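Local coordinates for ScaE cell-surface anchored scaffoldin protein (Ruminococcus flavefaciens, PDB 2ZF9), which probably binds dockerin modules through this type III cohesin domain, holding cellulosome components at the bacterial cell surface, at residues K31-T37 / M53-G59; G91-L97 / N120-L126; L96-K101 / A113-S117; F110-T114 / L126-V130. All blocks are in the same frame, centred on the assembly; numbering follows the deposited sequence.

Contact 1: K31-T37 / M53-G59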
loop_
_atom_site.group_PDB
_atom_site.type_symbol
_atom_site.label_atom_id
_atom_site.label_comp_id
_atom_site.label_asym_id
_atom_site.label_seq_id
_atom_site.Cartn_x
_atom_site.Cartn_y
_atom_site.Cartn_z
ATOM N N LYS A 31 12.736 3.349 -9.733
ATOM C CA LYS A 31 12.124 2.034 -9.483
ATOM C C LYS A 31 11.641 1.995 -8.035
ATOM O O LYS A 31 12.383 1.546 -7.126
ATOM C CB LYS A 31 13.131 0.884 -9.743
ATOM C CG LYS A 31 13.435 0.626 -11.256
ATOM C CD LYS A 31 14.360 -0.595 -11.406
ATOM C CE LYS A 31 14.585 -0.937 -12.889
ATOM N NZ LYS A 31 15.458 0.113 -13.512
ATOM N N PRO A 32 10.422 2.513 -7.796
ATOM C CA PRO A 32 9.873 2.476 -6.437
ATOM C C PRO A 32 9.555 1.086 -5.899
ATOM O O PRO A 32 9.247 0.160 -6.652
ATOM C CB PRO A 32 8.587 3.310 -6.539
ATOM C CG PRO A 32 8.718 4.125 -7.865
ATOM C CD PRO A 32 9.521 3.173 -8.761
ATOM N N THR A 33 9.678 0.918 -4.591
ATOM C CA THR A 33 9.143 -0.261 -3.954
ATOM C C THR A 33 8.093 0.214 -2.992
ATOM O O THR A 33 8.399 1.030 -2.119
ATOM C CB THR A 33 10.214 -1.041 -3.157
ATOM O OG1 THR A 33 11.266 -1.430 -4.052
ATOM C CG2 THR A 33 9.615 -2.289 -2.536
ATOM N N LEU A 34 6.879 -0.326 -3.121
ATOM C CA LEU A 34 5.855 -0.094 -2.115
ATOM C C LEU A 34 5.777 -1.352 -1.297
ATOM O O LEU A 34 5.698 -2.456 -1.866
ATOM C CB LEU A 34 4.498 0.156 -2.768
ATOM C CG LEU A 34 4.400 1.359 -3.689
ATOM C CD1 LEU A 34 2.940 1.514 -4.137
ATOM C CD2 LEU A 34 4.903 2.592 -2.960
ATOM N N SER A 35 5.799 -1.207 0.028
ATOM C CA SER A 35 5.760 -2.396 0.880
ATOM C C SER A 35 4.776 -2.216 2.024
ATOM O O SER A 35 4.591 -1.096 2.540
ATOM C CB SER A 35 7.171 -2.751 1.404
ATOM O OG SER A 35 7.711 -1.688 2.142
ATOM N N ILE A 36 4.133 -3.316 2.407
ATOM C CA ILE A 36 3.216 -3.318 3.563
ATOM C C ILE A 36 3.842 -4.178 4.644
ATOM O O ILE A 36 4.495 -5.191 4.346
ATOM C CB ILE A 36 1.843 -3.836 3.172
ATOM C CG1 ILE A 36 1.173 -2.832 2.201
ATOM C CG2 ILE A 36 0.962 -4.157 4.427
ATOM C CD1 ILE A 36 -0.142 -3.365 1.597
ATOM N N THR A 37 3.639 -3.747 5.887
ATOM C CA THR A 37 4.120 -4.433 7.088
ATOM C C THR A 37 3.906 -5.947 7.022
ATOM O O THR A 37 2.830 -6.421 6.676
ATOM C CB THR A 37 3.395 -3.869 8.354
ATOM O OG1 THR A 37 3.454 -2.424 8.347
ATOM C CG2 THR A 37 4.045 -4.412 9.637
HETATM N N MSE A 53 -0.621 -1.091 10.840
HETATM C CA MSE A 53 0.019 -1.492 9.587
HETATM C C MSE A 53 0.488 -0.253 8.833
HETATM O O MSE A 53 -0.115 0.816 8.966
HETATM C CB MSE A 53 -0.995 -2.268 8.734
HETATM C CG MSE A 53 -1.567 -3.548 9.429
HETATM SE SE MSE A 53 -0.120 -4.890 9.644
HETATM C CE MSE A 53 -0.092 -5.541 7.757
ATOM N N GLU A 54 1.566 -0.398 8.059
ATOM C CA GLU A 54 2.149 0.706 7.276
ATOM C C GLU A 54 2.359 0.343 5.817
ATOM O O GLU A 54 2.886 -0.728 5.502
ATOM C CB GLU A 54 3.506 1.133 7.866
ATOM C CG GLU A 54 3.376 1.725 9.278
ATOM C CD GLU A 54 4.701 1.885 9.991
ATOM O OE1 GLU A 54 5.674 1.121 9.731
ATOM O OE2 GLU A 54 4.759 2.814 10.817
ATOM N N LEU A 55 1.951 1.251 4.933
ATOM C CA LEU A 55 2.369 1.213 3.548
ATOM C C LEU A 55 3.538 2.172 3.402
ATOM O O LEU A 55 3.407 3.374 3.661
ATOM C CB LEU A 55 1.222 1.595 2.598
ATOM C CG LEU A 55 1.511 1.786 1.092
ATOM C CD1 LEU A 55 1.943 0.497 0.441
ATOM C CD2 LEU A 55 0.226 2.280 0.384
ATOM N N SER A 56 4.691 1.629 3.005
ATOM C CA SER A 56 5.922 2.429 2.856
ATOM C C SER A 56 6.400 2.544 1.417
ATOM O O SER A 56 6.073 1.692 0.584
ATOM C CB SER A 56 7.050 1.802 3.711
ATOM O OG SER A 56 6.694 1.897 5.092
ATOM N N VAL A 57 7.189 3.595 1.157
ATOM C CA VAL A 57 7.796 3.881 -0.153
ATOM C C VAL A 57 9.316 3.902 0.009
ATOM O O VAL A 57 9.830 4.456 0.975
ATOM C CB VAL A 57 7.385 5.288 -0.672
ATOM C CG1 VAL A 57 8.107 5.608 -1.982
ATOM C CG2 VAL A 57 5.879 5.398 -0.888
ATOM N N GLU A 58 10.026 3.262 -0.908
ATOM C CA GLU A 58 11.477 3.312 -0.920
ATOM C C GLU A 58 11.886 3.529 -2.353
ATOM O O GLU A 58 11.196 3.067 -3.277
ATOM C CB GLU A 58 12.037 1.975 -0.414
ATOM C CG GLU A 58 13.460 2.076 0.097
ATOM C CD GLU A 58 14.061 0.708 0.501
ATOM O OE1 GLU A 58 13.406 -0.067 1.262
ATOM O OE2 GLU A 58 15.201 0.438 0.057
ATOM N N GLY A 59 12.959 4.289 -2.567
ATOM C CA GLY A 59 13.540 4.390 -3.885
ATOM C C GLY A 59 12.891 5.426 -4.774
ATOM O O GLY A 59 13.182 5.451 -5.964
HETATM O O HOH W 1 14.725 4.321 -7.727
HETATM O O HOH W 2 12.947 0.784 -4.632
HETATM O O HOH W 3 5.850 -1.478 8.619
#
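Thr-33 to Ile-36 pair with Leu-55 to Glu-58 as antiparallel strands, the local axes of 33-36 and 53-58 being 4.6 Å apart at closest and at 164° to each other. They belong to the hairpin of strands 33-41 and 50-58 in the jelly-roll beta sandwich of the cohesin fold. Thr-33 with Glu-58 and Ser-35 with Ser-56 are the hydrogen-bonded pairs, each closed by two backbone bonds. The intervening pairs, Leu-34 with Val-57 and Ile-36 with Leu-55, turn their side chains to the apolar side. There Leu-34 CD2 lies alongside Val-57 CG2 at 3.6 Å, the two side chains pointing the same way, and Ile-36 CG1 meets Leu-55 CD1 at 3.8 Å. Strand 142-149 packs on Ile-36 and Leu-55 through Val-147, while helix 166-178 lies against Pro-32 and Leu-34. The other side, with Thr-33, Ser-35, Ser-56 and Glu-58, is more polar, and one water ties Thr-33 OG1 to the carbonyls of Lys-31 and Glu-58. Beyond Ile-36 the selenomethionine Met-53 bends at both of its later torsions, which carries CE to 3.2 Å from Thr-37 O and against Ile-36 CG2. Thr-37 replaces a backbone acceptor with its hydroxyl: chi1 of -49° sets OG1 beside its own N, where it receives Glu-54 N at 2.8 Å, while Thr-37 N donates to Glu-54 O. A water 2.6 Å from that Thr-37 OG1 donates to Glu-54 OE1.

Contact 2: G91-L97 / N120-L126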
loop_
_atom_site.group_PDB
_atom_site.type_symbol
_atom_site.label_atom_id
_atom_site.label_comp_id
_atom_site.label_asym_id
_atom_site.label_seq_id
_atom_site.Cartn_x
_atom_site.Cartn_y
_atom_site.Cartn_z
ATOM N N GLY A 91 1.791 9.375 6.638
ATOM C CA GLY A 91 3.044 9.340 7.405
ATOM C C GLY A 91 4.080 10.305 6.849
ATOM O O GLY A 91 3.788 11.155 5.963
ATOM N N ARG A 92 5.303 10.150 7.328
ATOM C CA ARG A 92 6.422 11.025 6.940
ATOM C C ARG A 92 6.734 11.061 5.464
ATOM O O ARG A 92 7.160 12.091 4.978
ATOM C CB ARG A 92 7.704 10.661 7.698
ATOM C CG ARG A 92 7.695 11.182 9.119
ATOM C CD ARG A 92 9.110 11.490 9.601
ATOM N NE ARG A 92 9.340 12.931 9.571
ATOM C CZ ARG A 92 10.328 13.534 8.924
ATOM N NH1 ARG A 92 11.245 12.843 8.260
ATOM N NH2 ARG A 92 10.405 14.845 8.973
ATOM N N ALA A 93 6.560 9.950 4.744
ATOM C CA ALA A 93 6.787 9.979 3.294
ATOM C C ALA A 93 5.904 11.014 2.574
ATOM O O ALA A 93 6.278 11.518 1.525
ATOM C CB ALA A 93 6.568 8.583 2.686
ATOM N N ALA A 94 4.706 11.270 3.106
ATOM C CA ALA A 94 3.757 12.200 2.479
ATOM C C ALA A 94 3.767 13.617 3.080
ATOM O O ALA A 94 2.882 14.419 2.791
ATOM C CB ALA A 94 2.328 11.604 2.508
ATOM N N ARG A 95 4.768 13.924 3.912
ATOM C CA ARG A 95 4.716 15.142 4.769
ATOM C C ARG A 95 4.698 16.425 3.966
ATOM O O ARG A 95 4.117 17.410 4.406
ATOM C CB ARG A 95 5.874 15.183 5.791
ATOM C CG ARG A 95 7.257 15.242 5.134
ATOM C CD ARG A 95 8.348 15.178 6.205
ATOM N NE ARG A 95 9.708 15.317 5.671
ATOM C CZ ARG A 95 10.427 14.321 5.162
ATOM N NH1 ARG A 95 9.923 13.078 5.073
ATOM N NH2 ARG A 95 11.662 14.556 4.765
ATOM N N LEU A 96 5.309 16.419 2.778
ATOM C CA LEU A 96 5.305 17.599 1.911
ATOM C C LEU A 96 4.222 17.566 0.837
ATOM O O LEU A 96 3.980 18.581 0.191
ATOM C CB LEU A 96 6.654 17.756 1.204
ATOM C CG LEU A 96 7.903 17.718 2.091
ATOM C CD1 LEU A 96 9.129 17.905 1.192
ATOM C CD2 LEU A 96 7.824 18.773 3.230
ATOM N N LEU A 97 3.577 16.411 0.615
ATOM C CA LEU A 97 2.537 16.349 -0.433
ATOM C C LEU A 97 1.360 17.217 -0.037
ATOM O O LEU A 97 0.921 17.170 1.102
ATOM C CB LEU A 97 2.109 14.896 -0.711
ATOM C CG LEU A 97 3.262 13.998 -1.172
ATOM C CD1 LEU A 97 2.831 12.531 -1.118
ATOM C CD2 LEU A 97 3.740 14.327 -2.574
ATOM N N ASN A 120 7.524 16.336 -4.563
ATOM C CA ASN A 120 8.067 16.355 -3.225
ATOM C C ASN A 120 7.603 15.208 -2.319
ATOM O O ASN A 120 7.735 15.275 -1.098
ATOM C CB ASN A 120 7.886 17.759 -2.572
ATOM C CG ASN A 120 6.449 18.202 -2.504
ATOM O OD1 ASN A 120 5.538 17.448 -2.860
ATOM N ND2 ASN A 120 6.220 19.444 -2.029
ATOM N N GLY A 121 7.133 14.114 -2.915
ATOM C CA GLY A 121 7.033 12.875 -2.145
ATOM C C GLY A 121 8.406 12.397 -1.650
ATOM O O GLY A 121 9.430 12.642 -2.296
ATOM N N LYS A 122 8.413 11.702 -0.519
ATOM C CA LYS A 122 9.634 11.166 0.093
ATOM C C LYS A 122 9.520 9.652 0.313
ATOM O O LYS A 122 8.466 9.052 0.098
ATOM C CB LYS A 122 9.872 11.861 1.451
ATOM C CG LYS A 122 10.048 13.401 1.382
ATOM C CD LYS A 122 11.373 13.753 0.662
ATOM C CE LYS A 122 11.767 15.233 0.892
ATOM N NZ LYS A 122 13.021 15.538 0.111
ATOM N N ASP A 123 10.627 9.034 0.722
ATOM C CA ASP A 123 10.614 7.658 1.131
ATOM C C ASP A 123 10.141 7.594 2.583
ATOM O O ASP A 123 10.109 8.618 3.276
ATOM C CB ASP A 123 12.028 7.100 1.027
ATOM C CG ASP A 123 12.419 6.770 -0.393
ATOM O OD1 ASP A 123 11.577 6.860 -1.331
ATOM O OD2 ASP A 123 13.602 6.412 -0.574
ATOM N N GLY A 124 9.790 6.399 3.040
ATOM C CA GLY A 124 9.322 6.215 4.405
ATOM C C GLY A 124 7.858 5.797 4.433
ATOM O O GLY A 124 7.306 5.332 3.418
ATOM N N VAL A 125 7.211 5.971 5.575
ATOM C CA VAL A 125 5.801 5.553 5.721
ATOM C C VAL A 125 4.855 6.549 5.009
ATOM O O VAL A 125 4.801 7.744 5.354
ATOM C CB VAL A 125 5.376 5.459 7.216
ATOM C CG1 VAL A 125 3.868 5.160 7.347
ATOM C CG2 VAL A 125 6.149 4.361 7.919
ATOM N N LEU A 126 4.098 6.047 4.033
ATOM C CA LEU A 126 3.133 6.869 3.335
ATOM C C LEU A 126 1.800 6.899 4.098
ATOM O O LEU A 126 1.201 7.990 4.312
ATOM C CB LEU A 126 2.969 6.359 1.888
ATOM C CG LEU A 126 2.302 7.266 0.858
ATOM C CD1 LEU A 126 3.221 8.406 0.505
ATOM C CD2 LEU A 126 1.869 6.470 -0.426
HETATM O O HOH W 4 6.403 14.289 1.156
HETATM O O HOH W 5 11.100 10.351 4.893
#
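The Arg-95 guanidinium meets two side chains: Lys-122 CG sits over one face, 3.7 Å from Arg-95 NH1, and Arg-92 NH1 lies over the centre of the opposite face, with the Arg-92 carbonyl carbon in plane at the edge. Arg-95 CD in turn covers one face of the Arg-92 guanidinium, toward its rim. Arg-92 O is gripped twice by Arg-95, by the backbone N and by NH1 (2.9 Å to Arg-92 O), which arrive from opposite faces of the carbonyl plane. Nearby, Leu-96 CD1 touches Lys-122 CE at 3.8 Å. Gly-91 N bonds Leu-126 O at 2.8 Å, and Ala-93 joins the backbones twice: its N donates to Val-125 O while its O receives Lys-122 N at 3.0 Å and a water shared with Leu-96 N and Asn-120 O. Leu-126 CD1 packs on the methyls of Ala-93 and Ala-94, so this connecting loop is laid against the start of strand 124-132 in the cohesin fold. Like charges gather here, in the stacked guanidiniums and in Arg-95 NH2 and Lys-122 NZ, 4.9 Å apart. The Arg-95 NH1 bond to Arg-92 O and the Lys-122 salt bridge with Asp-62 probably compensate in part, and the guanidinium of Arg-95 rests on the methylenes of Lys-122, not on its ammonium group.

Contact 3: L96-K101 / A113-S117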
loop_
_atom_site.group_PDB
_atom_site.type_symbol
_atom_site.label_atom_id
_atom_site.label_comp_id
_atom_site.label_asym_id
_atom_site.label_seq_id
_atom_site.Cartn_x
_atom_site.Cartn_y
_atom_site.Cartn_z
ATOM N N LEU A 96 5.309 16.419 2.778
ATOM C CA LEU A 96 5.305 17.599 1.911
ATOM C C LEU A 96 4.222 17.566 0.837
ATOM O O LEU A 96 3.980 18.581 0.191
ATOM C CB LEU A 96 6.654 17.756 1.204
ATOM C CG LEU A 96 7.903 17.718 2.091
ATOM C CD1 LEU A 96 9.129 17.905 1.192
ATOM C CD2 LEU A 96 7.824 18.773 3.230
ATOM N N LEU A 97 3.577 16.411 0.615
ATOM C CA LEU A 97 2.537 16.349 -0.433
ATOM C C LEU A 97 1.360 17.217 -0.037
ATOM O O LEU A 97 0.921 17.170 1.102
ATOM C CB LEU A 97 2.109 14.896 -0.711
ATOM C CG LEU A 97 3.262 13.998 -1.172
ATOM C CD1 LEU A 97 2.831 12.531 -1.118
ATOM C CD2 LEU A 97 3.740 14.327 -2.574
ATOM N N GLU A 98 0.865 18.046 -0.969
ATOM C CA GLU A 98 -0.164 19.032 -0.644
ATOM C C GLU A 98 -1.566 18.430 -0.488
ATOM O O GLU A 98 -2.344 18.916 0.328
ATOM C CB GLU A 98 -0.160 20.140 -1.699
ATOM C CG GLU A 98 1.200 20.864 -1.686
ATOM C CD GLU A 98 1.501 21.649 -2.970
ATOM O OE1 GLU A 98 0.611 21.812 -3.832
ATOM O OE2 GLU A 98 2.648 22.094 -3.090
ATOM N N LEU A 99 -1.851 17.356 -1.234
ATOM C CA LEU A 99 -3.151 16.656 -1.171
ATOM C C LEU A 99 -2.925 15.238 -0.628
ATOM O O LEU A 99 -2.043 14.494 -1.130
ATOM C CB LEU A 99 -3.760 16.557 -2.570
ATOM C CG LEU A 99 -4.953 15.579 -2.740
ATOM C CD1 LEU A 99 -6.157 15.900 -1.827
ATOM C CD2 LEU A 99 -5.422 15.483 -4.211
ATOM N N LYS A 100 -3.693 14.861 0.388
ATOM C CA LYS A 100 -3.642 13.494 0.936
ATOM C C LYS A 100 -5.052 13.140 1.377
ATOM O O LYS A 100 -5.669 13.890 2.149
ATOM C CB LYS A 100 -2.722 13.412 2.162
ATOM C CG LYS A 100 -1.273 13.749 1.891
ATOM C CD LYS A 100 -0.389 13.688 3.123
ATOM C CE LYS A 100 -0.438 14.970 3.946
ATOM N NZ LYS A 100 0.632 15.930 3.595
ATOM N N LYS A 101 -5.581 12.017 0.904
ATOM C CA LYS A 101 -6.883 11.575 1.434
ATOM C C LYS A 101 -6.998 10.056 1.509
ATOM O O LYS A 101 -6.408 9.331 0.679
ATOM C CB LYS A 101 -8.052 12.159 0.611
ATOM C CG LYS A 101 -8.008 11.801 -0.851
ATOM C CD LYS A 101 -9.363 11.993 -1.567
ATOM C CE LYS A 101 -9.338 11.230 -2.921
ATOM N NZ LYS A 101 -10.488 11.541 -3.830
ATOM N N ALA A 113 -5.029 8.460 -1.780
ATOM C CA ALA A 113 -4.603 9.285 -2.938
ATOM C C ALA A 113 -3.776 10.452 -2.424
ATOM O O ALA A 113 -4.001 10.934 -1.321
ATOM C CB ALA A 113 -5.827 9.825 -3.762
ATOM N N THR A 114 -2.759 10.824 -3.197
ATOM C CA THR A 114 -1.923 11.987 -2.865
ATOM C C THR A 114 -1.716 12.775 -4.148
ATOM O O THR A 114 -1.843 12.251 -5.269
ATOM C CB THR A 114 -0.522 11.616 -2.308
ATOM O OG1 THR A 114 0.259 10.988 -3.340
ATOM C CG2 THR A 114 -0.600 10.706 -1.044
ATOM N N GLY A 115 -1.388 14.040 -3.970
ATOM C CA GLY A 115 -1.070 14.916 -5.099
ATOM C C GLY A 115 -0.211 16.036 -4.586
ATOM O O GLY A 115 -0.133 16.245 -3.384
ATOM N N SER A 116 0.415 16.783 -5.502
ATOM C CA SER A 116 1.209 17.934 -5.126
ATOM C C SER A 116 1.557 18.730 -6.392
ATOM O O SER A 116 1.364 18.235 -7.530
ATOM C CB SER A 116 2.502 17.476 -4.458
ATOM O OG SER A 116 2.951 18.479 -3.572
ATOM N N SER A 117 2.071 19.939 -6.200
ATOM C CA SER A 117 2.398 20.811 -7.342
ATOM C C SER A 117 3.829 20.583 -7.813
ATOM O O SER A 117 4.178 21.004 -8.903
ATOM C CB SER A 117 2.186 22.293 -6.983
ATOM O OG SER A 117 2.979 22.651 -5.856
#
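With chi1 at -62° and the rest of the chain extended, Glu-98 reaches along the neighbouring segment to Ser-117, where its OE2 comes within 2.8 Å of Ser-117 OG and its OE1 accepts a weak bond from Ser-117 N. Ser-116 swings its hydroxyl opposite its own N (chi1 -153°), which brings OG beside the root of the glutamate: Glu-98 N makes a weak, long hydrogen bond to Ser-116 OG at 3.4 Å, and Glu-98 CG lies 3.5 Å from the same oxygen. Ser-116 OG has a stronger partner in Asn-120 OD1, so this serine links the glutamate backbone to the following loop. Glu-98 and Leu-99 both face Gly-115, a classic beta bulge at the open end of the hairpin formed by strands 99-106 and 109-115. Past the bulge the antiparallel ladder is regular. Leu-99 pairs with Gly-115 through two backbone bonds, and Lys-101 with Ala-113 through two more, Lys-101 N donating to Ala-113 O at 2.9 Å. On the side of that pair the extended lysine chain lies over the alanine, Lys-101 CE being 3.9 Å from Ala-113 CB. The opposite side carries Thr-114, whose CB is met by Leu-97 CD1 at 3.7 Å; its hydroxyl is hydrogen-bonded to Thr-67 OG1 and Ala-65 O. Lys-100 curls back at its end, and its NZ donates to Leu-97 O at 2.8 Å, in the carbonyl plane, and also bonds Ala-94 O.

Contact 4: F110-T114 / L126-V130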
loop_
_atom_site.group_PDB
_atom_site.type_symbol
_atom_site.label_atom_id
_atom_site.label_comp_id
_atom_site.label_asym_id
_atom_site.label_seq_id
_atom_site.Cartn_x
_atom_site.Cartn_y
_atom_site.Cartn_z
ATOM N N PHE A 110 -9.636 -0.186 1.126
ATOM C CA PHE A 110 -9.792 1.267 1.135
ATOM C C PHE A 110 -8.864 1.903 0.089
ATOM O O PHE A 110 -7.956 1.274 -0.450
ATOM C CB PHE A 110 -9.594 1.864 2.567
ATOM C CG PHE A 110 -8.203 1.681 3.136
ATOM C CD1 PHE A 110 -7.848 0.483 3.790
ATOM C CD2 PHE A 110 -7.251 2.704 3.040
ATOM C CE1 PHE A 110 -6.580 0.280 4.329
ATOM C CE2 PHE A 110 -5.956 2.529 3.589
ATOM C CZ PHE A 110 -5.607 1.331 4.240
ATOM N N PHE A 111 -9.132 3.150 -0.212
ATOM C CA PHE A 111 -8.412 3.849 -1.260
ATOM C C PHE A 111 -7.681 5.025 -0.651
ATOM O O PHE A 111 -8.230 5.749 0.211
ATOM C CB PHE A 111 -9.389 4.333 -2.344
ATOM C CG PHE A 111 -8.734 5.169 -3.432
ATOM C CD1 PHE A 111 -7.750 4.616 -4.265
ATOM C CD2 PHE A 111 -9.130 6.485 -3.638
ATOM C CE1 PHE A 111 -7.155 5.376 -5.299
ATOM C CE2 PHE A 111 -8.567 7.263 -4.647
ATOM C CZ PHE A 111 -7.594 6.725 -5.489
ATOM N N THR A 112 -6.441 5.212 -1.088
ATOM C CA THR A 112 -5.649 6.380 -0.658
ATOM C C THR A 112 -5.194 7.139 -1.890
ATOM O O THR A 112 -4.967 6.532 -2.935
ATOM C CB THR A 112 -4.391 5.957 0.140
ATOM O OG1 THR A 112 -3.529 5.156 -0.709
ATOM C CG2 THR A 112 -4.802 5.189 1.453
ATOM N N ALA A 113 -5.029 8.460 -1.780
ATOM C CA ALA A 113 -4.603 9.285 -2.938
ATOM C C ALA A 113 -3.776 10.452 -2.424
ATOM O O ALA A 113 -4.001 10.934 -1.321
ATOM C CB ALA A 113 -5.827 9.825 -3.762
ATOM N N THR A 114 -2.759 10.824 -3.197
ATOM C CA THR A 114 -1.923 11.987 -2.865
ATOM C C THR A 114 -1.716 12.775 -4.148
ATOM O O THR A 114 -1.843 12.251 -5.269
ATOM C CB THR A 114 -0.522 11.616 -2.308
ATOM O OG1 THR A 114 0.259 10.988 -3.340
ATOM C CG2 THR A 114 -0.600 10.706 -1.044
ATOM N N LEU A 126 4.098 6.047 4.033
ATOM C CA LEU A 126 3.133 6.869 3.335
ATOM C C LEU A 126 1.800 6.899 4.098
ATOM O O LEU A 126 1.201 7.990 4.312
ATOM C CB LEU A 126 2.969 6.359 1.888
ATOM C CG LEU A 126 2.302 7.266 0.858
ATOM C CD1 LEU A 126 3.221 8.406 0.505
ATOM C CD2 LEU A 126 1.869 6.470 -0.426
ATOM N N TRP A 127 1.316 5.713 4.504
ATOM C CA TRP A 127 0.046 5.636 5.227
ATOM C C TRP A 127 0.168 4.648 6.354
ATOM O O TRP A 127 0.844 3.616 6.220
ATOM C CB TRP A 127 -1.093 5.194 4.314
ATOM C CG TRP A 127 -1.429 6.172 3.302
ATOM C CD1 TRP A 127 -1.036 6.166 1.971
ATOM C CD2 TRP A 127 -2.265 7.319 3.475
ATOM N NE1 TRP A 127 -1.550 7.269 1.340
ATOM C CE2 TRP A 127 -2.314 7.987 2.234
ATOM C CE3 TRP A 127 -2.974 7.854 4.571
ATOM C CZ2 TRP A 127 -3.061 9.169 2.038
ATOM C CZ3 TRP A 127 -3.711 9.025 4.378
ATOM C CH2 TRP A 127 -3.756 9.663 3.116
ATOM N N SER A 128 -0.457 4.987 7.479
ATOM C CA SER A 128 -0.572 4.070 8.575
ATOM C C SER A 128 -2.074 3.786 8.818
ATOM O O SER A 128 -2.912 4.661 8.644
ATOM C CB SER A 128 0.110 4.737 9.791
ATOM O OG SER A 128 -0.226 4.068 10.953
ATOM N N PHE A 129 -2.416 2.579 9.248
ATOM C CA PHE A 129 -3.821 2.186 9.429
ATOM C C PHE A 129 -3.876 0.981 10.368
ATOM O O PHE A 129 -2.851 0.349 10.640
ATOM C CB PHE A 129 -4.520 1.864 8.069
ATOM C CG PHE A 129 -3.788 0.818 7.220
ATOM C CD1 PHE A 129 -2.636 1.162 6.511
ATOM C CD2 PHE A 129 -4.257 -0.513 7.157
ATOM C CE1 PHE A 129 -1.978 0.214 5.710
ATOM C CE2 PHE A 129 -3.598 -1.468 6.358
ATOM C CZ PHE A 129 -2.451 -1.097 5.649
ATOM N N VAL A 130 -5.062 0.689 10.884
ATOM C CA VAL A 130 -5.197 -0.348 11.915
ATOM C C VAL A 130 -6.156 -1.433 11.421
ATOM O O VAL A 130 -7.286 -1.118 11.025
ATOM C CB VAL A 130 -5.748 0.260 13.257
ATOM C CG1 VAL A 130 -6.032 -0.817 14.312
ATOM C CG2 VAL A 130 -4.748 1.283 13.828
HETATM O O HOH W 6 -1.709 7.231 -1.659
#
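Phe-110 drives the edge of its ring into the face of Phe-129, CZ lying 3.5 Å from Phe-129 CG in a T-shaped pair with planes at 66° and centroids 5.0 Å apart. Both rings take the crowded position between backbone N and carbonyl carbon (chi1 64° for Phe-110), which turns them toward the facing strand, where they meet at a slant. Trp-127 instead holds CG beside its backbone N, opposite the carbonyl carbon (chi1 -68°), and this lays the indole alongside Thr-112. Thr-112 sets its CB over the five-membered ring, 3.7 Å from the centroid of that Trp-127 ring, a CH-pi contact, while its CG2 lies over the same face toward the rim. The two side chains run past one another in opposite directions. Ala-113 O approaches the indole edge near its plane. A water donates to Thr-112 OG1 and accepts from Trp-127 NE1 at 3.0 Å, giving the buried indole N-H a partner; Thr-112 OG1 is also bonded to Leu-69 O. No direct hydrogen bond joins the strands, whose axes come no closer than 9.2 Å, consistent with opposed layers of the cohesin sandwich. Strand 109-115 is flanked by strands 66-73 and 99-106, strand 124-132 by strand 50-58, and Ile-71 of strand 66-73 touches both phenylalanine rings.

How the contacts relate
Along the chain contact 1 closes first; contact 2 then opens, and contact 3 lies wholly within the chain span it encloses. Contact 4 alternates with contact 2 and begins on the strand where contact 3 ends. Strand 50-58 of contact 1 borders strand 124-132, used by contacts 2 and 4, through backbone bonds such as Leu-126 N to Leu-55 O. Contacts 2 and 3 share Leu-96 and Leu-97, their centres about 9 Å apart, whereas the centres of contacts 1 and 3 are about 17 Å apart. Contact 4 packs strand 109-115, of the hairpin in contact 3, against strand 124-132, so the contacts connect both hairpins, the 91-97 loop and strand 124-132 within one cohesin module.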